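Long-range contacts in aminotransferase (Paracoccus denitrificans, PDB 4GRX), which probably catalyses pyridoxal-phosphate-dependent transfer of amino groups from amines or amino acids to keto acids, as a class III omega-aminotransferase: residues K149-K154 and G225-A230; K154-W159 and A230-E235; P194-Y199 and A207-R212; W141-A146 and E320-A325. One frame throughout, in Å; residues are numbered along the deposited sequence.

Interaction 1. Residues K149-K154 and G225-A230; sequences KPQKRK and GADTIA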
# COMPACT_ATOMS: atom_id res chain seq x y z
N LYS A 149 -26.28 9.58 -6.49
CA LYS A 149 -25.78 10.76 -5.77
C LYS A 149 -24.27 10.94 -5.90
O LYS A 149 -23.51 10.61 -4.98
CB LYS A 149 -26.20 10.75 -4.30
CG LYS A 149 -27.68 10.99 -4.11
CD LYS A 149 -28.08 10.93 -2.65
CE LYS A 149 -29.49 11.44 -2.44
NZ LYS A 149 -30.51 10.39 -2.60
N PRO A 150 -23.83 11.49 -7.04
CA PRO A 150 -22.41 11.73 -7.32
C PRO A 150 -21.83 12.76 -6.37
O PRO A 150 -20.61 12.84 -6.22
CB PRO A 150 -22.42 12.27 -8.76
CG PRO A 150 -23.76 11.90 -9.33
CD PRO A 150 -24.69 11.94 -8.16
N GLN A 151 -22.69 13.56 -5.75
CA GLN A 151 -22.22 14.61 -4.84
C GLN A 151 -21.99 14.07 -3.43
O GLN A 151 -21.40 14.76 -2.58
CB GLN A 151 -23.18 15.81 -4.87
CG GLN A 151 -24.48 15.63 -4.09
CD GLN A 151 -25.51 14.73 -4.76
OE1 GLN A 151 -25.26 14.13 -5.81
NE2 GLN A 151 -26.68 14.65 -4.16
N LYS A 152 -22.41 12.83 -3.18
CA LYS A 152 -22.26 12.22 -1.85
C LYS A 152 -20.84 11.72 -1.63
O LYS A 152 -20.57 10.52 -1.73
CB LYS A 152 -23.26 11.09 -1.65
CG LYS A 152 -23.51 10.72 -0.19
CD LYS A 152 -24.78 9.89 -0.06
CE LYS A 152 -24.89 9.22 1.30
NZ LYS A 152 -25.46 10.12 2.34
N ARG A 153 -19.94 12.66 -1.32
CA ARG A 153 -18.52 12.38 -1.33
C ARG A 153 -17.76 12.71 -0.05
O ARG A 153 -16.69 12.13 0.19
CB ARG A 153 -17.87 13.10 -2.50
CG ARG A 153 -18.34 12.61 -3.85
CD ARG A 153 -17.66 13.38 -4.96
NE ARG A 153 -16.23 13.12 -5.01
CZ ARG A 153 -15.69 12.02 -5.54
NH1 ARG A 153 -16.46 11.07 -6.06
NH2 ARG A 153 -14.37 11.87 -5.55
N LYS A 154 -18.30 13.63 0.75
CA LYS A 154 -17.59 14.09 1.97
C LYS A 154 -17.32 12.95 2.95
O LYS A 154 -18.09 12.00 3.02
CB LYS A 154 -18.34 15.24 2.67
CG LYS A 154 -18.37 16.53 1.86
CD LYS A 154 -19.48 17.47 2.30
CE LYS A 154 -19.63 18.62 1.30
NZ LYS A 154 -20.85 19.45 1.53
N GLY A 225 -25.31 18.96 4.56
CA GLY A 225 -26.35 18.20 3.88
C GLY A 225 -25.94 16.75 3.67
O GLY A 225 -24.91 16.47 3.03
N ALA A 226 -26.74 15.84 4.20
CA ALA A 226 -26.54 14.39 4.12
C ALA A 226 -26.24 13.87 2.70
O ALA A 226 -25.44 12.94 2.55
CB ALA A 226 -27.74 13.68 4.72
N ASP A 227 -26.86 14.48 1.69
CA ASP A 227 -26.63 14.08 0.30
C ASP A 227 -25.23 14.38 -0.18
O ASP A 227 -24.88 13.99 -1.30
CB ASP A 227 -27.62 14.75 -0.64
CG ASP A 227 -29.02 14.20 -0.50
OD1 ASP A 227 -29.22 13.22 0.27
OD2 ASP A 227 -29.94 14.76 -1.14
N THR A 228 -24.43 15.08 0.63
CA THR A 228 -23.04 15.35 0.26
C THR A 228 -22.03 14.56 1.10
O THR A 228 -20.81 14.66 0.86
CB THR A 228 -22.69 16.85 0.28
OG1 THR A 228 -22.66 17.33 1.63
CG2 THR A 228 -23.69 17.67 -0.55
N ILE A 229 -22.52 13.77 2.06
CA ILE A 229 -21.63 13.04 2.97
C ILE A 229 -21.65 11.55 2.71
O ILE A 229 -22.69 10.91 2.82
CB ILE A 229 -21.95 13.32 4.45
CG1 ILE A 229 -21.65 14.78 4.77
CG2 ILE A 229 -21.13 12.41 5.35
CD1 ILE A 229 -22.58 15.36 5.81
N ALA A 230 -20.47 11.00 2.40
CA ALA A 230 -20.32 9.64 1.91
C ALA A 230 -20.06 8.61 3.00
O ALA A 230 -20.40 7.43 2.83
CB ALA A 230 -19.21 9.57 0.87
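Lys152 swings CG opposite its backbone N (chi1 -160°) and runs nearly straight until a bend at chi4 (83°), which sets NZ among the carbonyls of 225-230: 2.8 Å from Ala226 O and 2.9 Å from Ile229 O. This is where two neighbouring parallel strands, 154-158 and 229-234, enter the seven-stranded mixed sheet, with Lys152 at the centre of an inverse gamma turn just ahead of the first. The ammonium stands above the carbonyl plane of Ala226, whose opposite face takes the amide N-H of Ile229. Asp262 O is a further acceptor for NZ. An alanine in place of Lys152 would probably leave the carbonyls of Ala226, Ile229 and Asp262 without the ammonium they share. Two amides converge on Thr228 O: Lys154 N lies in its carbonyl plane at 2.7 Å, while Arg153 N comes from above at 3.1 Å. Lys154 O in turn accepts from Ala230 N, completing the parallel bridge of Lys154 with Ile229. Extended beyond CG, the Lys154 side chain lies beside Thr228, and its NZ meets Thr228 OG1 at 2.8 Å while also forming a salt bridge with Glu224. At the exposed margin the charges of Lys149 and Asp227 come near each other without pairing; it is the methylene Lys149 CE that touches Asp227 OD1, at 3.3 Å.

Interaction 2. Residues K154-W159 and A230-E235; sequences KILTRW and AGFFAE
The Arg158 guanidinium carries the methyl of Ala234 over one face, CB lying 3.3 Å from NH2, while three waters sit in its plane at the edge. Water 1 takes the N-H groups of Arg158 N and NE and donates to Phe233 O at 2.7 Å, so it stitches the strands together where they part. Water 2 accepts from Arg158 NH2 and Glu235 N and donates to Glu235 OE1, while Glu235 OE2 takes the N-H of Gly239; NH2 also makes a weak bond to Glu235 O, and NH1 goes to Tyr250 OH. Around the Phe233 ring, Leu156 O lies at the edge and Ile155 CG2 approaches obliquely, 3.9 Å from CD1. On the other side of the sheet, the Phe232 ring meets Leu156 CB through CD2 (3.9 Å) and Arg158 CD through CZ.

Between the rings the backbones keep parallel register: Leu156 N binds Gly231 O at 2.9 Å, and Leu156 O receives Phe233 N almost end-on, at 176°. Helix 129-146 packs on the Phe233 and Ile155 face, helix 250-260 on the Phe232 face. Parallel core strands between helical layers, leading here to Glu235, whose side chain is about 9 Å from the bound delta-amino valeric acid, are characteristic of the large domain of fold type I pyridoxal-phosphate enzymes.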
# COMPACT_ATOMS: atom_id res chain seq x y z
N LYS A 154 -18.30 13.63 0.75
CA LYS A 154 -17.59 14.09 1.97
C LYS A 154 -17.32 12.95 2.95
O LYS A 154 -18.09 12.00 3.02
CB LYS A 154 -18.34 15.24 2.67
CG LYS A 154 -18.37 16.53 1.86
CD LYS A 154 -19.48 17.47 2.30
CE LYS A 154 -19.63 18.62 1.30
NZ LYS A 154 -20.85 19.45 1.53
N ILE A 155 -16.21 13.04 3.68
CA ILE A 155 -15.78 12.00 4.62
C ILE A 155 -15.62 12.60 6.01
O ILE A 155 -14.83 13.55 6.20
CB ILE A 155 -14.46 11.31 4.17
CG1 ILE A 155 -14.62 10.58 2.83
CG2 ILE A 155 -13.93 10.36 5.23
CD1 ILE A 155 -15.61 9.43 2.83
N LEU A 156 -16.35 12.04 6.98
CA LEU A 156 -16.27 12.49 8.38
C LEU A 156 -15.33 11.63 9.19
O LEU A 156 -15.47 10.40 9.21
CB LEU A 156 -17.66 12.48 9.02
CG LEU A 156 -18.84 13.05 8.22
CD1 LEU A 156 -20.14 12.90 8.98
CD2 LEU A 156 -18.61 14.52 7.89
N THR A 157 -14.37 12.27 9.85
CA THR A 157 -13.48 11.62 10.84
C THR A 157 -13.35 12.50 12.08
O THR A 157 -14.05 13.51 12.20
CB THR A 157 -12.09 11.25 10.26
OG1 THR A 157 -11.47 12.39 9.65
CG2 THR A 157 -12.21 10.14 9.23
N ARG A 158 -12.47 12.14 13.01
CA ARG A 158 -12.28 12.96 14.22
C ARG A 158 -10.88 13.54 14.33
O ARG A 158 -9.91 12.92 13.90
CB ARG A 158 -12.55 12.17 15.51
CG ARG A 158 -14.00 11.90 15.88
CD ARG A 158 -14.50 10.62 15.24
NE ARG A 158 -13.57 9.50 15.41
CZ ARG A 158 -13.55 8.70 16.48
NH1 ARG A 158 -14.39 8.89 17.49
NH2 ARG A 158 -12.68 7.69 16.53
N TRP A 159 -10.80 14.71 14.95
CA TRP A 159 -9.53 15.25 15.35
C TRP A 159 -8.80 14.21 16.17
O TRP A 159 -9.42 13.42 16.88
CB TRP A 159 -9.69 16.59 16.08
CG TRP A 159 -8.37 17.32 16.15
CD1 TRP A 159 -7.63 17.64 17.29
CD2 TRP A 159 -7.54 17.78 15.02
NE1 TRP A 159 -6.47 18.27 16.96
CE2 TRP A 159 -6.34 18.39 15.62
CE3 TRP A 159 -7.67 17.76 13.64
CZ2 TRP A 159 -5.33 18.93 14.85
CZ3 TRP A 159 -6.64 18.32 12.87
CH2 TRP A 159 -5.50 18.90 13.46
N ALA A 230 -20.47 11.00 2.40
CA ALA A 230 -20.32 9.64 1.91
C ALA A 230 -20.06 8.61 3.00
O ALA A 230 -20.40 7.43 2.83
CB ALA A 230 -19.21 9.57 0.87
N GLY A 231 -19.47 9.06 4.11
CA GLY A 231 -19.10 8.14 5.18
C GLY A 231 -18.58 8.78 6.46
O GLY A 231 -18.28 9.98 6.50
N PHE A 232 -18.50 7.95 7.50
CA PHE A 232 -17.97 8.32 8.82
C PHE A 232 -17.06 7.18 9.25
O PHE A 232 -17.49 6.03 9.39
CB PHE A 232 -19.12 8.48 9.82
CG PHE A 232 -18.68 8.67 11.26
CD1 PHE A 232 -18.38 7.58 12.07
CD2 PHE A 232 -18.61 9.95 11.81
CE1 PHE A 232 -17.99 7.76 13.40
CE2 PHE A 232 -18.22 10.14 13.13
CZ PHE A 232 -17.90 9.04 13.92
N PHE A 233 -15.78 7.50 9.44
CA PHE A 233 -14.83 6.52 9.94
C PHE A 233 -14.48 6.84 11.39
O PHE A 233 -14.34 8.01 11.75
CB PHE A 233 -13.53 6.56 9.13
CG PHE A 233 -13.68 6.10 7.72
CD1 PHE A 233 -14.45 6.83 6.80
CD2 PHE A 233 -12.99 4.97 7.28
CE1 PHE A 233 -14.57 6.40 5.48
CE2 PHE A 233 -13.11 4.55 5.97
CZ PHE A 233 -13.89 5.26 5.07
N ALA A 234 -14.31 5.79 12.19
CA ALA A 234 -13.79 5.92 13.56
C ALA A 234 -13.04 4.70 14.01
O ALA A 234 -13.48 3.56 13.78
CB ALA A 234 -14.93 6.22 14.54
N GLU A 235 -11.90 4.93 14.65
CA GLU A 235 -11.25 3.91 15.45
C GLU A 235 -12.08 3.76 16.73
O GLU A 235 -12.47 4.79 17.33
CB GLU A 235 -9.86 4.36 15.86
CG GLU A 235 -8.88 4.54 14.73
CD GLU A 235 -7.77 5.50 15.10
OE1 GLU A 235 -7.92 6.69 14.75
OE2 GLU A 235 -6.78 5.08 15.75
O HOH W 1 -12.15 9.08 12.82
O HOH W 2 -10.64 7.29 14.60
O HOH W 3 -13.39 6.64 19.63

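Interaction 3. Residues P194-Y199 and A207-R212; sequences PHYWRY and AQFVAR
Tyr199 O receives Arg212 NH2 at 3.0 Å, lying close to the guanidinium plane, though the donor is tilted 30° from the plane of the carbonyl. The same NH2 forms a salt bridge with Glu204, so the arginine ties the end of short helix 196-199 both to the connecting loop and to helix 206-224. Both helices belong to a beta-alpha-beta crossover that leaves strand 188-191 and returns at strand 229-234, passing over strand 154-158, which lies between them in the sheet.

Phe209 is the apolar centre of the contact. A trans chi1 (179°) carries its ring out from the helix and into the bend formed by 194-199. Tyr196 CA sits over one face, 4.2 Å from the centroid of the Phe209 ring, in a CH-pi contact. The Tyr196 side chain runs counter to that of Phe209, the ring planes 55° apart, and touches it through CD2, 3.7 Å from Phe209 CB. Tyr196 OH continues to Glu204 O, a second tie to the loop between the helices. On the far rim of the phenylalanine, CE1 rests 4.1 Å from Tyr199 CB. The Phe209 ring edge abuts backbone as well: its CE2 lies 3.7 Å from Pro194 C, which is close to the ring plane.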
# COMPACT_ATOMS: atom_id res chain seq x y z
N PRO A 194 -13.56 12.61 20.95
CA PRO A 194 -14.29 12.28 22.19
C PRO A 194 -13.39 11.97 23.39
O PRO A 194 -13.58 10.97 24.08
CB PRO A 194 -15.15 11.07 21.78
CG PRO A 194 -14.41 10.44 20.64
CD PRO A 194 -13.66 11.55 19.94
N HIS A 195 -12.41 12.83 23.63
CA HIS A 195 -11.48 12.73 24.74
C HIS A 195 -11.98 13.66 25.79
O HIS A 195 -11.76 14.88 25.73
CB HIS A 195 -10.08 13.13 24.26
CG HIS A 195 -8.98 12.89 25.27
ND1 HIS A 195 -7.70 13.25 25.04
CD2 HIS A 195 -9.00 12.33 26.55
CE1 HIS A 195 -6.94 12.91 26.10
NE2 HIS A 195 -7.74 12.35 27.02
N TYR A 196 -12.67 13.10 26.76
CA TYR A 196 -13.37 13.87 27.77
C TYR A 196 -12.43 14.75 28.60
O TYR A 196 -12.71 15.92 28.83
CB TYR A 196 -14.24 12.95 28.64
CG TYR A 196 -14.91 13.66 29.77
CD1 TYR A 196 -14.68 13.28 31.10
CD2 TYR A 196 -15.77 14.73 29.52
CE1 TYR A 196 -15.29 13.94 32.15
CE2 TYR A 196 -16.38 15.40 30.56
CZ TYR A 196 -16.14 15.01 31.87
OH TYR A 196 -16.75 15.69 32.88
N TRP A 197 -11.30 14.18 29.01
CA TRP A 197 -10.33 14.87 29.84
C TRP A 197 -9.76 16.09 29.15
O TRP A 197 -9.56 17.12 29.78
CB TRP A 197 -9.22 13.90 30.21
CG TRP A 197 -8.13 14.47 31.09
CD1 TRP A 197 -8.12 14.54 32.48
CD2 TRP A 197 -6.84 15.03 30.67
NE1 TRP A 197 -6.96 15.10 32.92
CE2 TRP A 197 -6.14 15.42 31.90
CE3 TRP A 197 -6.21 15.26 29.45
CZ2 TRP A 197 -4.88 16.00 31.88
CZ3 TRP A 197 -4.93 15.85 29.44
CH2 TRP A 197 -4.29 16.21 30.63
N ARG A 198 -9.51 15.99 27.85
CA ARG A 198 -8.95 17.13 27.13
C ARG A 198 -10.01 18.15 26.72
O ARG A 198 -9.81 19.35 26.91
CB ARG A 198 -8.14 16.67 25.91
CG ARG A 198 -7.58 17.81 25.06
CD ARG A 198 -6.24 17.48 24.39
NE ARG A 198 -5.13 17.71 25.31
CZ ARG A 198 -4.20 16.81 25.64
NH1 ARG A 198 -4.21 15.58 25.09
NH2 ARG A 198 -3.25 17.15 26.51
N TYR A 199 -11.13 17.69 26.19
CA TYR A 199 -12.04 18.60 25.49
C TYR A 199 -13.34 18.92 26.24
O TYR A 199 -14.14 19.75 25.78
CB TYR A 199 -12.28 18.12 24.04
CG TYR A 199 -11.01 18.04 23.19
CD1 TYR A 199 -10.42 16.80 22.88
CD2 TYR A 199 -10.39 19.19 22.69
CE1 TYR A 199 -9.26 16.71 22.10
CE2 TYR A 199 -9.24 19.12 21.91
CZ TYR A 199 -8.67 17.88 21.62
OH TYR A 199 -7.53 17.82 20.84
N ALA A 207 -21.58 12.77 30.32
CA ALA A 207 -22.86 12.62 29.58
C ALA A 207 -23.22 13.88 28.77
O ALA A 207 -23.70 13.78 27.63
CB ALA A 207 -23.99 12.26 30.54
N GLN A 208 -22.98 15.04 29.37
CA GLN A 208 -23.17 16.32 28.69
C GLN A 208 -22.17 16.50 27.55
O GLN A 208 -22.52 17.01 26.49
CB GLN A 208 -23.06 17.49 29.68
CG GLN A 208 -24.22 17.62 30.66
CD GLN A 208 -23.88 18.52 31.83
OE1 GLN A 208 -22.71 18.85 32.05
NE2 GLN A 208 -24.89 18.92 32.58
N PHE A 209 -20.94 16.05 27.77
CA PHE A 209 -19.94 16.01 26.73
C PHE A 209 -20.35 15.13 25.55
O PHE A 209 -20.20 15.54 24.40
CB PHE A 209 -18.61 15.52 27.32
CG PHE A 209 -17.50 15.42 26.32
CD1 PHE A 209 -16.95 16.55 25.74
CD2 PHE A 209 -16.99 14.17 25.95
CE1 PHE A 209 -15.91 16.45 24.83
CE2 PHE A 209 -15.95 14.06 25.03
CZ PHE A 209 -15.41 15.21 24.47
N VAL A 210 -20.87 13.93 25.83
CA VAL A 210 -21.30 13.01 24.77
C VAL A 210 -22.50 13.58 24.02
O VAL A 210 -22.58 13.46 22.79
CB VAL A 210 -21.60 11.58 25.28
CG1 VAL A 210 -22.38 10.78 24.23
CG2 VAL A 210 -20.31 10.87 25.65
N ALA A 211 -23.41 14.22 24.75
CA ALA A 211 -24.53 14.89 24.10
C ALA A 211 -24.09 16.06 23.19
O ALA A 211 -24.66 16.25 22.11
CB ALA A 211 -25.56 15.33 25.12
N ARG A 212 -23.05 16.80 23.60
CA ARG A 212 -22.52 17.89 22.78
C ARG A 212 -21.94 17.37 21.49
O ARG A 212 -22.13 17.99 20.44
CB ARG A 212 -21.51 18.76 23.53
CG ARG A 212 -20.81 19.79 22.65
CD ARG A 212 -20.20 20.96 23.42
NE ARG A 212 -19.21 20.57 24.44
CZ ARG A 212 -17.92 20.32 24.20
NH1 ARG A 212 -17.45 20.41 22.96
NH2 ARG A 212 -17.10 19.96 25.20

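Interaction 4. Residues W141-A146 and E320-A325; sequences WFLHAA and EAAVEA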
# COMPACT_ATOMS: atom_id res chain seq x y z
N TRP A 141 -17.48 6.40 -2.81
CA TRP A 141 -17.74 7.24 -3.98
C TRP A 141 -18.40 6.52 -5.11
O TRP A 141 -19.40 6.96 -5.63
CB TRP A 141 -16.46 7.89 -4.48
CG TRP A 141 -15.88 8.84 -3.50
CD1 TRP A 141 -16.52 9.47 -2.45
CD2 TRP A 141 -14.50 9.34 -3.47
NE1 TRP A 141 -15.65 10.27 -1.77
CE2 TRP A 141 -14.42 10.25 -2.35
CE3 TRP A 141 -13.36 9.12 -4.24
CZ2 TRP A 141 -13.25 10.91 -2.01
CZ3 TRP A 141 -12.18 9.79 -3.91
CH2 TRP A 141 -12.13 10.66 -2.81
N PHE A 142 -17.81 5.39 -5.51
CA PHE A 142 -18.40 4.46 -6.49
C PHE A 142 -19.86 4.16 -6.15
O PHE A 142 -20.74 4.31 -6.99
CB PHE A 142 -17.55 3.17 -6.50
CG PHE A 142 -18.10 2.06 -7.35
CD1 PHE A 142 -18.60 0.90 -6.76
CD2 PHE A 142 -18.08 2.15 -8.74
CE1 PHE A 142 -19.09 -0.13 -7.52
CE2 PHE A 142 -18.59 1.12 -9.51
CZ PHE A 142 -19.09 -0.02 -8.91
N LEU A 143 -20.11 3.78 -4.90
CA LEU A 143 -21.42 3.32 -4.48
C LEU A 143 -22.51 4.41 -4.56
O LEU A 143 -23.53 4.22 -5.21
CB LEU A 143 -21.35 2.67 -3.10
CG LEU A 143 -22.67 2.09 -2.58
CD1 LEU A 143 -23.21 1.01 -3.50
CD2 LEU A 143 -22.49 1.57 -1.17
N HIS A 144 -22.30 5.55 -3.91
CA HIS A 144 -23.29 6.64 -3.94
C HIS A 144 -23.51 7.20 -5.32
O HIS A 144 -24.66 7.50 -5.70
CB HIS A 144 -22.96 7.74 -2.93
CG HIS A 144 -22.71 7.22 -1.53
ND1 HIS A 144 -23.64 6.50 -0.84
CD2 HIS A 144 -21.60 7.31 -0.69
CE1 HIS A 144 -23.15 6.17 0.36
NE2 HIS A 144 -21.90 6.66 0.45
N ALA A 145 -22.44 7.31 -6.11
CA ALA A 145 -22.60 7.74 -7.51
C ALA A 145 -23.50 6.78 -8.30
O ALA A 145 -24.41 7.20 -9.00
CB ALA A 145 -21.25 7.91 -8.20
N ALA A 146 -23.26 5.48 -8.15
CA ALA A 146 -24.05 4.48 -8.87
C ALA A 146 -25.48 4.42 -8.34
O ALA A 146 -26.37 3.92 -9.02
CB ALA A 146 -23.38 3.11 -8.78
N GLU A 320 -21.98 -5.06 -4.44
CA GLU A 320 -22.12 -6.15 -5.40
C GLU A 320 -23.05 -5.80 -6.55
O GLU A 320 -22.66 -5.93 -7.72
CB GLU A 320 -22.60 -7.42 -4.70
CG GLU A 320 -23.02 -8.53 -5.65
CD GLU A 320 -24.14 -9.38 -5.07
OE1 GLU A 320 -23.87 -10.14 -4.11
OE2 GLU A 320 -25.28 -9.29 -5.59
N ALA A 321 -24.27 -5.35 -6.24
CA ALA A 321 -25.23 -4.92 -7.26
C ALA A 321 -24.66 -3.81 -8.14
O ALA A 321 -24.74 -3.87 -9.37
CB ALA A 321 -26.53 -4.48 -6.62
N ALA A 322 -24.06 -2.80 -7.49
CA ALA A 322 -23.49 -1.64 -8.18
C ALA A 322 -22.43 -2.04 -9.21
O ALA A 322 -22.40 -1.49 -10.31
CB ALA A 322 -22.91 -0.66 -7.17
N VAL A 323 -21.60 -3.01 -8.83
CA VAL A 323 -20.56 -3.59 -9.67
C VAL A 323 -21.15 -4.20 -10.94
O VAL A 323 -20.77 -3.81 -12.04
CB VAL A 323 -19.72 -4.66 -8.91
CG1 VAL A 323 -18.83 -5.46 -9.86
CG2 VAL A 323 -18.86 -4.01 -7.85
N GLU A 324 -22.09 -5.14 -10.78
CA GLU A 324 -22.69 -5.85 -11.92
C GLU A 324 -23.38 -4.95 -12.95
O GLU A 324 -23.52 -5.34 -14.11
CB GLU A 324 -23.61 -6.99 -11.46
CG GLU A 324 -22.90 -8.33 -11.34
CD GLU A 324 -23.40 -9.15 -10.15
OE1 GLU A 324 -24.56 -9.62 -10.20
OE2 GLU A 324 -22.61 -9.31 -9.18
N ALA A 325 -23.81 -3.76 -12.52
CA ALA A 325 -24.39 -2.78 -13.44
C ALA A 325 -23.36 -2.26 -14.45
O ALA A 325 -23.71 -1.80 -15.53
CB ALA A 325 -25.01 -1.62 -12.66
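The Phe142 ring reaches across to helix 313-324 and touches it along the CE1 and CZ side: CE1 lies 3.9 Å from Ala322 CB and also 3.9 Å from Val323 CG2, and CZ comes against the backbone at Ala322 O and Val323 N. Phe142 turns its ring away from its own backbone N (chi1 174°), so the aromatic side chain projects straight off helix 129-146, and it crosses that of Val323 at about a right angle. Neither methyl sits squarely on the face or at the edge of the ring; both come in obliquely, whereas Val323 CA does lie in the ring plane, beyond its rim.

Ala322 is the point on which the other side gathers. Its methyl faces helix 129-146 and is met by Phe142, by Leu143, whose CD1 branch comes to 4.0 Å from Ala322 CB, and by Ala146, where the two CB atoms stand 4.1 Å apart in a methyl-to-methyl contact. The alanine pair lets the backbones draw near at this end, Ala146 CA to Ala322 CA being 6.2 Å, although the short helical segments cross steeply, at 72°, with their axes 9.8 Å apart at closest approach. A serine in place of Phe142 would probably open a gap beside Ala322 and Val323 and leave their methyls without an aromatic neighbour.

The second subunit closes in on the same region, its Val180 packing on Phe142 and its Met34 on Val323. No hydrogen bond joins the two segments, so their mutual hold rests on apolar surface and shape, here beside the second subunit.

How the interactions relate
Interactions 1 and 2 are successive stages of one strand pairing, their centres 13 Å apart, sharing Lys154 and Ala230; Ile229 CG2 also packs on Leu156 CG at 3.7 Å. Helix 129-146 of interaction 4 is tied to both through His144: its O probably accepts from Lys149 N (2.7 Å), and its NE2 probably bonds Ala230 O (2.9 Å). Interaction 3 lies at the other end of the strands, where Arg158 NH1 touches Pro194 CG at 3.5 Å, and its centre is about 37 Å from that of interaction 4. Of the four, interaction 2 leads toward the bound delta-amino valeric acid: Glu235 OE1 bonds the backbone N of Tyr162, a residue of that pocket.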